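Local coordinates for protein beta 1-3 glucanase (Clostridium beijerinckii NCIMB 8052, PDB 5H4E) that probably hydrolyses beta-1,3-glucans, acting as the catalytic domain of a family 64 glycoside hydrolase, at residues K91-M97 with W138-T144; N151-V155 with Y347-Y351; Y225-Y229 with A328-Y332; Y234-A238 with H254-F260; D247-Y251 with D294-I299. One frame throughout, in Å; residues are numbered along the deposited sequence.

Interaction 1 of 5, residues K91-M97 with W138-T144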
# COMPACT_ATOMS: atom_id res chain seq x y z
N LYS A 91 1.93 20.86 -2.21
CA LYS A 91 0.68 20.14 -2.00
C LYS A 91 0.47 19.19 -3.18
O LYS A 91 0.75 19.55 -4.33
CB LYS A 91 -0.50 21.10 -1.87
CG LYS A 91 -0.43 22.05 -0.69
CD LYS A 91 -0.70 21.34 0.61
CE LYS A 91 -0.80 22.34 1.78
NZ LYS A 91 -1.86 23.37 1.55
N ILE A 92 0.01 17.97 -2.90
CA ILE A 92 -0.10 16.94 -3.94
C ILE A 92 -0.97 15.80 -3.42
O ILE A 92 -1.02 15.53 -2.22
CB ILE A 92 1.31 16.41 -4.35
CG1 ILE A 92 1.24 15.55 -5.62
CG2 ILE A 92 1.98 15.66 -3.20
CD1 ILE A 92 2.62 15.18 -6.18
N ILE A 93 -1.67 15.13 -4.33
CA ILE A 93 -2.52 14.02 -3.93
C ILE A 93 -2.22 12.73 -4.69
O ILE A 93 -1.65 12.76 -5.79
CB ILE A 93 -4.01 14.37 -4.10
CG1 ILE A 93 -4.32 14.72 -5.55
CG2 ILE A 93 -4.37 15.55 -3.20
CD1 ILE A 93 -5.74 15.22 -5.73
N GLY A 94 -2.60 11.60 -4.09
CA GLY A 94 -2.43 10.28 -4.69
C GLY A 94 -1.03 10.04 -5.23
O GLY A 94 -0.86 9.49 -6.31
N ALA A 95 -0.02 10.47 -4.48
CA ALA A 95 1.35 10.44 -4.99
C ALA A 95 2.09 9.18 -4.59
O ALA A 95 1.82 8.60 -3.53
CB ALA A 95 2.11 11.69 -4.50
N ARG A 96 3.00 8.75 -5.46
CA ARG A 96 3.92 7.66 -5.16
C ARG A 96 5.36 8.08 -5.47
O ARG A 96 5.64 8.60 -6.56
CB ARG A 96 3.58 6.41 -5.96
CG ARG A 96 2.24 5.82 -5.64
CD ARG A 96 2.00 4.62 -6.52
NE ARG A 96 0.84 3.87 -6.09
CZ ARG A 96 0.53 2.67 -6.55
NH1 ARG A 96 1.30 2.06 -7.44
NH2 ARG A 96 -0.56 2.05 -6.09
N MET A 97 6.26 7.85 -4.53
CA MET A 97 7.68 8.02 -4.80
C MET A 97 8.30 6.66 -5.04
O MET A 97 8.56 5.93 -4.08
CB MET A 97 8.40 8.73 -3.65
CG MET A 97 9.89 8.96 -3.91
SD MET A 97 10.57 10.04 -2.62
CE MET A 97 12.18 10.45 -3.28
N TRP A 138 7.87 1.66 -3.31
CA TRP A 138 7.41 3.05 -3.36
C TRP A 138 6.86 3.51 -2.01
O TRP A 138 6.34 2.72 -1.22
CB TRP A 138 6.36 3.27 -4.48
CG TRP A 138 4.99 2.65 -4.26
CD1 TRP A 138 3.97 3.17 -3.52
CD2 TRP A 138 4.49 1.43 -4.83
NE1 TRP A 138 2.88 2.34 -3.57
CE2 TRP A 138 3.17 1.26 -4.36
CE3 TRP A 138 5.04 0.46 -5.68
CZ2 TRP A 138 2.38 0.16 -4.71
CZ3 TRP A 138 4.25 -0.64 -6.02
CH2 TRP A 138 2.94 -0.78 -5.54
N ALA A 139 7.05 4.80 -1.73
CA ALA A 139 6.37 5.47 -0.61
C ALA A 139 5.09 6.08 -1.14
O ALA A 139 5.05 6.59 -2.28
CB ALA A 139 7.27 6.54 -0.00
N GLU A 140 4.01 6.01 -0.36
CA GLU A 140 2.75 6.66 -0.75
C GLU A 140 2.58 7.93 0.07
O GLU A 140 2.92 7.95 1.24
CB GLU A 140 1.57 5.70 -0.54
CG GLU A 140 1.69 4.45 -1.41
CD GLU A 140 0.60 3.43 -1.16
OE1 GLU A 140 0.10 3.34 -0.03
OE2 GLU A 140 0.29 2.68 -2.11
N MET A 141 2.08 9.00 -0.54
CA MET A 141 1.91 10.23 0.23
C MET A 141 0.87 11.17 -0.36
O MET A 141 0.56 11.11 -1.55
CB MET A 141 3.23 10.98 0.36
CG MET A 141 3.57 11.83 -0.82
SD MET A 141 5.32 11.70 -1.16
CE MET A 141 5.28 10.09 -1.91
N ALA A 142 0.31 12.01 0.50
CA ALA A 142 -0.56 13.09 0.06
C ALA A 142 -0.39 14.25 1.03
O ALA A 142 -0.29 14.04 2.24
CB ALA A 142 -2.00 12.64 -0.02
N TRP A 143 -0.34 15.46 0.49
CA TRP A 143 -0.23 16.64 1.31
C TRP A 143 -1.41 17.52 0.93
O TRP A 143 -1.48 18.03 -0.18
CB TRP A 143 1.10 17.35 1.08
CG TRP A 143 1.33 18.54 1.96
CD1 TRP A 143 0.67 18.88 3.11
CD2 TRP A 143 2.30 19.56 1.74
NE1 TRP A 143 1.17 20.06 3.61
CE2 TRP A 143 2.17 20.50 2.79
CE3 TRP A 143 3.26 19.79 0.75
CZ2 TRP A 143 2.99 21.63 2.88
CZ3 TRP A 143 4.06 20.90 0.83
CH2 TRP A 143 3.91 21.82 1.89
N THR A 144 -2.35 17.65 1.86
CA THR A 144 -3.60 18.35 1.59
C THR A 144 -3.81 19.49 2.56
O THR A 144 -2.92 19.82 3.34
CB THR A 144 -4.79 17.40 1.68
OG1 THR A 144 -4.94 16.97 3.04
CG2 THR A 144 -4.57 16.18 0.79
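The guanidinium of Arg-96 lies flat on one face of the Trp-138 indole, the planes 13° apart and the centres 4.2 Å from each other. At the indole edge, Trp-138 NE1 sends an almost straight hydrogen bond, 3.0 Å long, to Glu-140 OE2, which helps fix the ring's rotation. Trp-143, at the far end of the contact, carries Lys-91 over one face, with CD 3.5 Å from the centroid of the five-membered ring. Both aromatics belong to strand 136-144, which pairs antiparallel with the ends of both 86-92 and 95-101. A beta bulge interrupts the register where the chain turns a corner and Ile-93 and Gly-94 stand opposite the single residue Ala-142. Gly-94 has a positive phi (49°), a backbone shape glycine adopts easily. Doubled backbone bonds join Ile-92 to Trp-143, Ala-95 to Met-141 and Met-97 to Ala-139. An extended chain from CG to NE lays Arg-96 along the indole; its NH1 bonds to Tyr-98 OH, while Glu-140 OE2, 4.1 Å from Arg-96 NH2, adds only a nearby opposite charge. The other face of this strand pair is apolar, as suits the side looking onto strand 9-16. There small Ala-95 leaves room for Met-141, whose chain bends at chi2 and chi3 and brings its CE methyl to 3.8 Å from Met-97 CB.

Interaction 2 of 5, residues N151-V155 with Y347-Y351; sequences NTTRV and YGFCY
Arg-154 N donates to Tyr-347 O at 2.8 Å, the one direct hydrogen bond between these two loops. Two waters supplement it: one joins Thr-152 OG1 to Tyr-347 N, and the other donates to both Val-155 O and Gly-348 O. The Arg-154 side chain leads away to salt bridges with Asp-178 and Glu-137. Around the Tyr-347 ring the contacts are chiefly van der Waals. The Asn-151 amide is tilted 54° to the ring, with ND2 3.4 Å from Tyr-347 CD2, and is held by bonds from ND2 to Thr-152 O and Glu-140 OE1; Thr-152 O itself lies at the ring's edge. Apolar packing comes from branched Val-155, whose CG2 sits 4.1 Å from Tyr-347 CB and 3.7 Å from Phe-349 C. Within 151-155, Thr-153 OG1, placed anti to its own N (chi1 175°), accepts from Val-155 N at 3.1 Å. The result is an ST turn, which shapes the chain leaving strand 147-151 where it meets the loop before strand 361-363.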
# COMPACT_ATOMS: atom_id res chain seq x y z
N ASN A 151 3.58 6.94 3.84
CA ASN A 151 3.73 5.58 4.37
C ASN A 151 4.53 4.66 3.45
O ASN A 151 4.53 4.83 2.22
CB ASN A 151 2.35 4.94 4.65
CG ASN A 151 1.48 4.86 3.40
OD1 ASN A 151 0.77 5.81 3.08
ND2 ASN A 151 1.52 3.72 2.70
N THR A 152 5.23 3.71 4.06
CA THR A 152 5.70 2.52 3.35
C THR A 152 4.50 1.62 3.10
O THR A 152 3.46 1.75 3.77
CB THR A 152 6.75 1.73 4.14
OG1 THR A 152 6.15 1.15 5.31
CG2 THR A 152 7.91 2.62 4.56
N THR A 153 4.62 0.67 2.19
CA THR A 153 3.51 -0.24 1.99
C THR A 153 3.96 -1.64 1.63
O THR A 153 4.81 -1.82 0.76
CB THR A 153 2.55 0.30 0.89
OG1 THR A 153 1.53 -0.67 0.65
CG2 THR A 153 3.30 0.59 -0.42
N ARG A 154 3.39 -2.63 2.31
CA ARG A 154 3.60 -4.03 1.92
C ARG A 154 2.31 -4.61 1.38
O ARG A 154 2.09 -5.81 1.44
CB ARG A 154 4.10 -4.87 3.10
CG ARG A 154 5.62 -4.97 3.18
CD ARG A 154 6.24 -3.60 3.41
NE ARG A 154 7.69 -3.60 3.23
CZ ARG A 154 8.30 -3.46 2.06
NH1 ARG A 154 7.60 -3.31 0.94
NH2 ARG A 154 9.63 -3.46 2.01
N VAL A 155 1.45 -3.76 0.83
CA VAL A 155 0.15 -4.22 0.36
C VAL A 155 0.31 -5.12 -0.87
O VAL A 155 -0.42 -6.08 -1.03
CB VAL A 155 -0.77 -3.02 0.06
CG1 VAL A 155 -2.02 -3.47 -0.69
CG2 VAL A 155 -1.14 -2.35 1.38
N TYR A 347 1.68 -1.45 6.73
CA TYR A 347 0.60 -1.68 5.78
C TYR A 347 0.73 -3.08 5.19
O TYR A 347 1.31 -3.26 4.11
CB TYR A 347 0.60 -0.64 4.65
CG TYR A 347 -0.47 0.41 4.79
CD1 TYR A 347 -1.82 0.06 4.71
CD2 TYR A 347 -0.15 1.77 4.92
CE1 TYR A 347 -2.82 1.01 4.82
CE2 TYR A 347 -1.15 2.74 5.01
CZ TYR A 347 -2.48 2.35 4.96
OH TYR A 347 -3.49 3.30 5.06
N GLY A 348 0.19 -4.09 5.88
CA GLY A 348 0.29 -5.47 5.43
C GLY A 348 -0.83 -5.87 4.49
O GLY A 348 -0.74 -6.87 3.76
N PHE A 349 -1.91 -5.10 4.51
CA PHE A 349 -3.03 -5.26 3.58
C PHE A 349 -3.76 -3.93 3.53
O PHE A 349 -3.52 -3.06 4.38
CB PHE A 349 -3.97 -6.41 3.99
CG PHE A 349 -4.65 -6.20 5.31
CD1 PHE A 349 -4.01 -6.54 6.50
CD2 PHE A 349 -5.93 -5.65 5.38
CE1 PHE A 349 -4.63 -6.34 7.73
CE2 PHE A 349 -6.54 -5.44 6.60
CZ PHE A 349 -5.89 -5.78 7.78
N CYS A 350 -4.64 -3.79 2.54
CA CYS A 350 -5.31 -2.52 2.20
C CYS A 350 -5.81 -1.72 3.40
O CYS A 350 -5.50 -0.54 3.53
CB CYS A 350 -6.48 -2.79 1.25
SG CYS A 350 -7.36 -1.30 0.67
N TYR A 351 -6.57 -2.37 4.28
CA TYR A 351 -7.22 -1.68 5.38
C TYR A 351 -6.51 -1.79 6.72
O TYR A 351 -7.14 -1.71 7.79
CB TYR A 351 -8.65 -2.21 5.54
CG TYR A 351 -9.59 -1.70 4.47
CD1 TYR A 351 -9.87 -0.35 4.36
CD2 TYR A 351 -10.21 -2.57 3.59
CE1 TYR A 351 -10.75 0.13 3.40
CE2 TYR A 351 -11.10 -2.11 2.62
CZ TYR A 351 -11.36 -0.75 2.54
OH TYR A 351 -12.24 -0.28 1.58
O HOH W 1 4.33 -1.16 5.50
O HOH W 2 -1.61 -7.31 1.30

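Interaction 3 of 5, residues Y225-Y229 with A328-Y332; sequences YFDSY and APANY
Pro-329 points its ring at three aromatic residues, all crossing it at a slant. Its CB stands over the face of Tyr-225, 3.6 Å from the centroid, and also over a face of Phe-226, 4.2 Å from that centroid, making two CH-pi contacts. CG reaches further, to 3.4 Å from Tyr-229 CB. A cis peptide bond precedes Pro-329, as proline readily allows, and the compact, rigid ring suits a wedge among flat groups. Tyr-225 extends with CG anti to the backbone N (chi1 179°), carrying its hydroxyl past the proline: OH accepts from Ala-330 N over a rather long 3.3 Å and lies in the plane of the Tyr-332 ring, 3.6 Å from its CE2. Phe-226, with no polar end, sets CE1 and CZ against the backbone of Pro-329 and Ala-330. The phenol of Tyr-229 goes elsewhere, bonding through OH to Met-312 N. The contact thus fastens the start of helix 227-236 to the residues leading into helix 332-339, which Asn-331 N-caps through OD1 to Ala-334 N. Chemically it is mostly apolar: proline CH groups on aromatic faces rely on dispersion with a weak CH-pi term, and the long Ala-330 N to Tyr-225 OH bond is the single direct hydrogen bond across it.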
# COMPACT_ATOMS: atom_id res chain seq x y z
N TYR A 225 -9.08 -19.73 0.28
CA TYR A 225 -8.49 -19.80 1.61
C TYR A 225 -9.42 -19.29 2.72
O TYR A 225 -9.50 -19.88 3.79
CB TYR A 225 -7.17 -19.02 1.63
CG TYR A 225 -6.46 -19.01 2.98
CD1 TYR A 225 -5.94 -20.18 3.53
CD2 TYR A 225 -6.29 -17.82 3.68
CE1 TYR A 225 -5.30 -20.17 4.77
CE2 TYR A 225 -5.64 -17.80 4.90
CZ TYR A 225 -5.15 -18.97 5.44
OH TYR A 225 -4.52 -18.92 6.66
N PHE A 226 -10.15 -18.21 2.46
CA PHE A 226 -10.98 -17.63 3.51
C PHE A 226 -12.44 -18.10 3.50
O PHE A 226 -13.21 -17.71 4.36
CB PHE A 226 -10.98 -16.10 3.41
CG PHE A 226 -9.83 -15.44 4.12
CD1 PHE A 226 -9.87 -15.25 5.50
CD2 PHE A 226 -8.72 -14.99 3.42
CE1 PHE A 226 -8.81 -14.64 6.16
CE2 PHE A 226 -7.67 -14.39 4.08
CZ PHE A 226 -7.71 -14.21 5.45
N ASP A 227 -12.80 -18.93 2.52
CA ASP A 227 -14.21 -19.22 2.24
C ASP A 227 -15.00 -19.81 3.42
O ASP A 227 -16.10 -19.35 3.72
CB ASP A 227 -14.32 -20.17 1.05
CG ASP A 227 -14.05 -19.48 -0.27
OD1 ASP A 227 -13.39 -18.42 -0.27
OD2 ASP A 227 -14.52 -20.00 -1.30
N SER A 228 -14.46 -20.85 4.05
CA SER A 228 -15.19 -21.49 5.14
C SER A 228 -15.40 -20.52 6.31
O SER A 228 -16.46 -20.52 6.93
CB SER A 228 -14.46 -22.74 5.62
OG SER A 228 -15.14 -23.26 6.76
N TYR A 229 -14.38 -19.70 6.58
CA TYR A 229 -14.45 -18.73 7.68
C TYR A 229 -15.50 -17.69 7.35
O TYR A 229 -16.34 -17.35 8.18
CB TYR A 229 -13.07 -18.10 7.93
CG TYR A 229 -12.98 -17.01 9.01
CD1 TYR A 229 -13.54 -17.19 10.27
CD2 TYR A 229 -12.30 -15.82 8.76
CE1 TYR A 229 -13.44 -16.21 11.25
CE2 TYR A 229 -12.19 -14.83 9.74
CZ TYR A 229 -12.76 -15.04 10.99
OH TYR A 229 -12.67 -14.07 11.97
N ALA A 328 -6.14 -19.67 11.89
CA ALA A 328 -6.32 -19.68 10.45
C ALA A 328 -7.80 -19.84 10.10
O ALA A 328 -8.55 -20.48 10.84
CB ALA A 328 -5.50 -20.82 9.83
N PRO A 329 -8.24 -19.25 8.98
CA PRO A 329 -7.45 -18.46 8.04
C PRO A 329 -7.22 -17.03 8.53
O PRO A 329 -8.12 -16.41 9.09
CB PRO A 329 -8.31 -18.45 6.78
CG PRO A 329 -9.70 -18.46 7.31
CD PRO A 329 -9.64 -19.37 8.53
N ALA A 330 -6.02 -16.52 8.30
CA ALA A 330 -5.73 -15.12 8.58
C ALA A 330 -4.69 -14.65 7.59
O ALA A 330 -4.10 -15.46 6.88
CB ALA A 330 -5.24 -14.95 10.01
N ASN A 331 -4.46 -13.35 7.53
CA ASN A 331 -3.46 -12.84 6.58
C ASN A 331 -2.07 -12.93 7.20
O ASN A 331 -1.54 -11.96 7.72
CB ASN A 331 -3.79 -11.40 6.16
CG ASN A 331 -3.05 -10.98 4.92
OD1 ASN A 331 -1.91 -11.37 4.73
ND2 ASN A 331 -3.71 -10.20 4.06
N TYR A 332 -1.48 -14.12 7.14
CA TYR A 332 -0.18 -14.35 7.78
C TYR A 332 0.96 -13.60 7.09
O TYR A 332 1.99 -13.31 7.70
CB TYR A 332 0.10 -15.85 7.85
CG TYR A 332 -0.77 -16.51 8.89
CD1 TYR A 332 -0.49 -16.34 10.25
CD2 TYR A 332 -1.90 -17.24 8.54
CE1 TYR A 332 -1.28 -16.92 11.23
CE2 TYR A 332 -2.70 -17.84 9.52
CZ TYR A 332 -2.38 -17.66 10.86
OH TYR A 332 -3.15 -18.24 11.86

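Interaction 4 of 5, residues Y234-A238 with H254-F260; sequences YSYYA and HVVGNDF
Tyr-237 O, near the C-terminal end of helix 227-236, accepts a nearly straight hydrogen bond from Val-255 N at 2.8 Å, and Ala-238 CA adds a CH...O contact of 3.5 Å to Val-255 O. A water that donates to Ala-238 O and Val-255 O closes the same junction. Beneath this backbone link, Phe-260 turns its edge to the face of Tyr-234 in a T-shaped pair, the planes at 86° and the centroids 5.3 Å apart. Val-255 fills the angle between the two rings: its CG2 lies over the Tyr-234 face, 4.2 Å from the centroid, and 3.6 Å above the plane of Phe-260. A branched aliphatic suits this wedge, since one methyl can serve two rings. Tyr-237 completes the cluster obliquely, with CB 3.5 Å from Phe-260 CZ. The tyrosines combine ring surface with a polar end: Tyr-234 OH bonds to Gly-275 O, and Tyr-237 OH to Met-312 O. Asn-258 O lies at the Tyr-234 edge. Strands 249-256 and 259-264 are joined by a type II' turn from Val-256 to Asp-259, with Gly-257 at the position where positive phi is required. The whole is a beta-hairpin end packed against a helix terminus through an aromatic cluster.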
# COMPACT_ATOMS: atom_id res chain seq x y z
N TYR A 234 -20.79 -15.27 8.25
CA TYR A 234 -22.10 -14.85 7.76
C TYR A 234 -23.27 -15.68 8.34
O TYR A 234 -24.35 -15.14 8.59
CB TYR A 234 -22.12 -14.89 6.23
CG TYR A 234 -21.75 -13.56 5.63
CD1 TYR A 234 -20.54 -12.94 5.95
CD2 TYR A 234 -22.61 -12.91 4.76
CE1 TYR A 234 -20.20 -11.70 5.39
CE2 TYR A 234 -22.28 -11.68 4.20
CZ TYR A 234 -21.07 -11.08 4.52
OH TYR A 234 -20.76 -9.87 3.96
N SER A 235 -23.03 -16.96 8.57
CA SER A 235 -24.04 -17.84 9.16
C SER A 235 -24.30 -17.44 10.61
O SER A 235 -25.45 -17.33 11.05
CB SER A 235 -23.57 -19.30 9.07
OG SER A 235 -24.48 -20.19 9.71
N TYR A 236 -23.22 -17.19 11.34
CA TYR A 236 -23.29 -16.77 12.73
C TYR A 236 -24.08 -15.47 12.89
O TYR A 236 -25.00 -15.40 13.71
CB TYR A 236 -21.88 -16.61 13.32
CG TYR A 236 -21.88 -16.31 14.80
CD1 TYR A 236 -22.06 -17.33 15.73
CD2 TYR A 236 -21.71 -15.00 15.26
CE1 TYR A 236 -22.08 -17.05 17.10
CE2 TYR A 236 -21.72 -14.71 16.62
CZ TYR A 236 -21.90 -15.74 17.53
OH TYR A 236 -21.91 -15.46 18.88
N TYR A 237 -23.74 -14.45 12.10
CA TYR A 237 -24.32 -13.12 12.26
C TYR A 237 -25.69 -12.99 11.59
O TYR A 237 -26.29 -11.92 11.59
CB TYR A 237 -23.34 -12.04 11.73
CG TYR A 237 -22.21 -11.74 12.71
CD1 TYR A 237 -22.50 -11.42 14.03
CD2 TYR A 237 -20.88 -11.85 12.33
CE1 TYR A 237 -21.48 -11.18 14.95
CE2 TYR A 237 -19.85 -11.59 13.24
CZ TYR A 237 -20.17 -11.26 14.55
OH TYR A 237 -19.18 -11.01 15.47
N ALA A 238 -26.21 -14.09 11.05
CA ALA A 238 -27.61 -14.12 10.64
C ALA A 238 -28.52 -14.03 11.86
O ALA A 238 -29.61 -13.47 11.80
CB ALA A 238 -27.91 -15.37 9.84
N HIS A 254 -26.16 -7.22 11.19
CA HIS A 254 -26.61 -8.60 11.12
C HIS A 254 -26.78 -8.99 9.66
O HIS A 254 -26.98 -8.13 8.80
CB HIS A 254 -27.92 -8.83 11.90
CG HIS A 254 -29.07 -7.99 11.43
ND1 HIS A 254 -28.91 -6.76 10.84
CD2 HIS A 254 -30.41 -8.20 11.50
CE1 HIS A 254 -30.09 -6.25 10.54
NE2 HIS A 254 -31.02 -7.11 10.94
N VAL A 255 -26.67 -10.27 9.37
CA VAL A 255 -26.79 -10.74 7.99
C VAL A 255 -28.26 -11.00 7.69
O VAL A 255 -28.92 -11.77 8.40
CB VAL A 255 -25.95 -12.00 7.75
CG1 VAL A 255 -26.24 -12.61 6.38
CG2 VAL A 255 -24.45 -11.69 7.92
N VAL A 256 -28.77 -10.32 6.67
CA VAL A 256 -30.13 -10.52 6.20
C VAL A 256 -30.04 -10.97 4.76
O VAL A 256 -29.65 -10.20 3.88
CB VAL A 256 -30.98 -9.24 6.28
CG1 VAL A 256 -32.43 -9.56 5.90
CG2 VAL A 256 -30.90 -8.64 7.66
N GLY A 257 -30.36 -12.24 4.51
CA GLY A 257 -30.11 -12.83 3.22
C GLY A 257 -28.62 -12.92 2.97
O GLY A 257 -27.91 -13.63 3.69
N ASN A 258 -28.13 -12.19 1.97
CA ASN A 258 -26.71 -12.20 1.64
C ASN A 258 -26.03 -10.87 1.97
O ASN A 258 -24.83 -10.70 1.74
CB ASN A 258 -26.51 -12.52 0.16
CG ASN A 258 -25.64 -13.75 -0.06
OD1 ASN A 258 -25.60 -14.66 0.77
ND2 ASN A 258 -24.92 -13.77 -1.18
N ASP A 259 -26.82 -9.93 2.49
CA ASP A 259 -26.32 -8.62 2.87
C ASP A 259 -25.95 -8.56 4.34
O ASP A 259 -26.57 -9.22 5.17
CB ASP A 259 -27.37 -7.54 2.60
CG ASP A 259 -27.73 -7.42 1.14
OD1 ASP A 259 -26.87 -7.72 0.29
OD2 ASP A 259 -28.87 -7.02 0.86
N PHE A 260 -24.96 -7.73 4.65
CA PHE A 260 -24.60 -7.41 6.03
C PHE A 260 -25.14 -6.02 6.29
O PHE A 260 -24.61 -5.05 5.75
CB PHE A 260 -23.08 -7.46 6.26
CG PHE A 260 -22.68 -8.08 7.58
CD1 PHE A 260 -21.79 -9.14 7.62
CD2 PHE A 260 -23.27 -7.66 8.76
CE1 PHE A 260 -21.42 -9.71 8.84
CE2 PHE A 260 -22.93 -8.23 9.98
CZ PHE A 260 -22.01 -9.26 10.02
O HOH W 3 -31.10 -12.87 9.14

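Interaction 5 of 5, residues D247-Y251 with D294-I299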
# COMPACT_ATOMS: atom_id res chain seq x y z
N ASP A 247 -14.24 5.75 16.13
CA ASP A 247 -14.38 7.19 16.31
C ASP A 247 -15.71 7.72 15.74
O ASP A 247 -16.32 8.62 16.33
CB ASP A 247 -13.21 7.93 15.66
CG ASP A 247 -11.96 7.93 16.53
OD1 ASP A 247 -11.92 7.16 17.51
OD2 ASP A 247 -11.02 8.70 16.24
N ARG A 248 -16.15 7.15 14.62
CA ARG A 248 -17.35 7.62 13.92
C ARG A 248 -18.65 7.34 14.68
O ARG A 248 -19.67 7.99 14.43
CB ARG A 248 -17.44 6.98 12.54
CG ARG A 248 -16.26 7.25 11.66
CD ARG A 248 -16.52 6.73 10.26
NE ARG A 248 -17.80 7.19 9.71
CZ ARG A 248 -17.94 8.31 9.00
NH1 ARG A 248 -16.89 9.07 8.74
NH2 ARG A 248 -19.14 8.65 8.54
N GLY A 249 -18.61 6.37 15.59
CA GLY A 249 -19.76 6.03 16.39
C GLY A 249 -19.87 4.53 16.60
O GLY A 249 -18.92 3.79 16.33
N THR A 250 -21.02 4.08 17.08
CA THR A 250 -21.24 2.65 17.29
C THR A 250 -22.17 2.08 16.22
O THR A 250 -23.30 2.56 16.02
CB THR A 250 -21.83 2.36 18.69
OG1 THR A 250 -20.95 2.89 19.69
CG2 THR A 250 -21.98 0.85 18.90
N TYR A 251 -21.67 1.04 15.55
CA TYR A 251 -22.42 0.38 14.50
C TYR A 251 -22.83 -1.02 14.94
O TYR A 251 -22.08 -1.70 15.62
CB TYR A 251 -21.57 0.28 13.23
CG TYR A 251 -21.14 1.61 12.66
CD1 TYR A 251 -21.92 2.26 11.71
CD2 TYR A 251 -19.94 2.21 13.06
CE1 TYR A 251 -21.52 3.48 11.17
CE2 TYR A 251 -19.54 3.43 12.53
CZ TYR A 251 -20.33 4.06 11.59
OH TYR A 251 -19.93 5.27 11.05
N ASP A 294 -20.17 7.43 3.52
CA ASP A 294 -19.03 7.45 4.44
C ASP A 294 -19.15 6.40 5.56
O ASP A 294 -18.14 5.85 6.01
CB ASP A 294 -18.86 8.84 5.07
CG ASP A 294 -18.26 9.85 4.10
OD1 ASP A 294 -18.09 9.50 2.91
OD2 ASP A 294 -17.99 10.99 4.54
N ASP A 295 -20.37 6.13 5.99
CA ASP A 295 -20.58 5.14 7.05
C ASP A 295 -20.31 3.74 6.53
O ASP A 295 -19.66 2.93 7.18
CB ASP A 295 -22.00 5.22 7.60
CG ASP A 295 -22.21 6.41 8.50
OD1 ASP A 295 -21.32 6.72 9.32
OD2 ASP A 295 -23.29 7.05 8.38
N GLU A 296 -20.84 3.47 5.34
CA GLU A 296 -20.67 2.16 4.72
C GLU A 296 -19.19 1.91 4.41
O GLU A 296 -18.70 0.79 4.57
CB GLU A 296 -21.54 2.07 3.46
CG GLU A 296 -23.05 1.96 3.79
CD GLU A 296 -23.96 2.02 2.57
OE1 GLU A 296 -23.70 2.84 1.66
OE2 GLU A 296 -24.94 1.24 2.52
N LYS A 297 -18.49 2.96 3.99
CA LYS A 297 -17.06 2.87 3.72
C LYS A 297 -16.29 2.46 4.98
O LYS A 297 -15.50 1.51 4.96
CB LYS A 297 -16.54 4.20 3.16
CG LYS A 297 -16.84 4.40 1.66
CD LYS A 297 -16.32 5.74 1.15
CE LYS A 297 -16.19 5.78 -0.38
NZ LYS A 297 -17.49 5.82 -1.13
N ALA A 298 -16.55 3.15 6.08
CA ALA A 298 -15.89 2.85 7.35
C ALA A 298 -16.24 1.46 7.87
O ALA A 298 -15.38 0.76 8.42
CB ALA A 298 -16.25 3.88 8.37
N ILE A 299 -17.51 1.07 7.72
CA ILE A 299 -17.94 -0.28 8.10
C ILE A 299 -17.23 -1.34 7.26
O ILE A 299 -16.75 -2.34 7.79
CB ILE A 299 -19.46 -0.46 7.93
CG1 ILE A 299 -20.21 0.26 9.05
CG2 ILE A 299 -19.83 -1.95 7.88
CD1 ILE A 299 -21.67 0.50 8.73
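Asp-295 OD1 is gripped from opposite faces of its carboxylate plane by Arg-248 and Tyr-251. The salt bridge from Arg-248 NH2 is 3.0 Å long and nearly straight (170°), with the oxygen lying in the guanidinium plane; the arginine comes from well above the carboxylate, 60° out of its plane. Tyr-251 OH donates to the same OD1 at 2.7 Å and in turn accepts from Arg-248 NE at 3.2 Å, so the three side chains close a small ring of bonds that fixes the guanidinium's rotation. Lys-264 NZ makes a further salt bridge to OD1, and this much positive charge probably favours the ionised aspartate. A bend at chi3 (51°) turns the Arg-248 end into position. Here helix 294-309 packs with its first turns against the antiparallel sheet of strands 242-246, 249-256, 259-264 and 271-273. Acidic residues suit a helix N terminus, where their charge is probably eased by the helix dipole. Asp-294 contributes its backbone, with O 3.7 Å above one guanidinium face. Ala-298, small enough to admit the arginine chain, sets CB 3.4 Å from Arg-248 CD. Deeper in, Ile-299 lies over one face of the Tyr-251 ring: CG1 is 4.0 Å from the centroid, and CD1 approaches Tyr-251 CD1 to 3.5 Å. Phe-262 and Leu-271 flank this pair from neighbouring strands.

How the interactions relate
From the N terminus, interaction 1 comes first, closing a 40-residue loop at the corner where the chain passes from the mixed sheet (86-92) to the large antiparallel sheet (95-101). Interaction 2 opens soon after and touches it: Glu-140 O and Asn-151 N are probably hydrogen-bonded, 2.9 Å apart. Interaction 2 spans 191 residues and encloses the remaining three contacts, tying the exit of strand 147-151 to a late loop. Within it, interaction 3 links helix 227-236 to the entry of helix 332-339, and meets interaction 2 where Phe-349 packs on Asn-331. Interactions 4 and 5 lie inside interaction 3 and cross each other, since their segments alternate; both use strand 249-256, one bringing helix 227-236 and the other helix 294-309 to the four-stranded sheet.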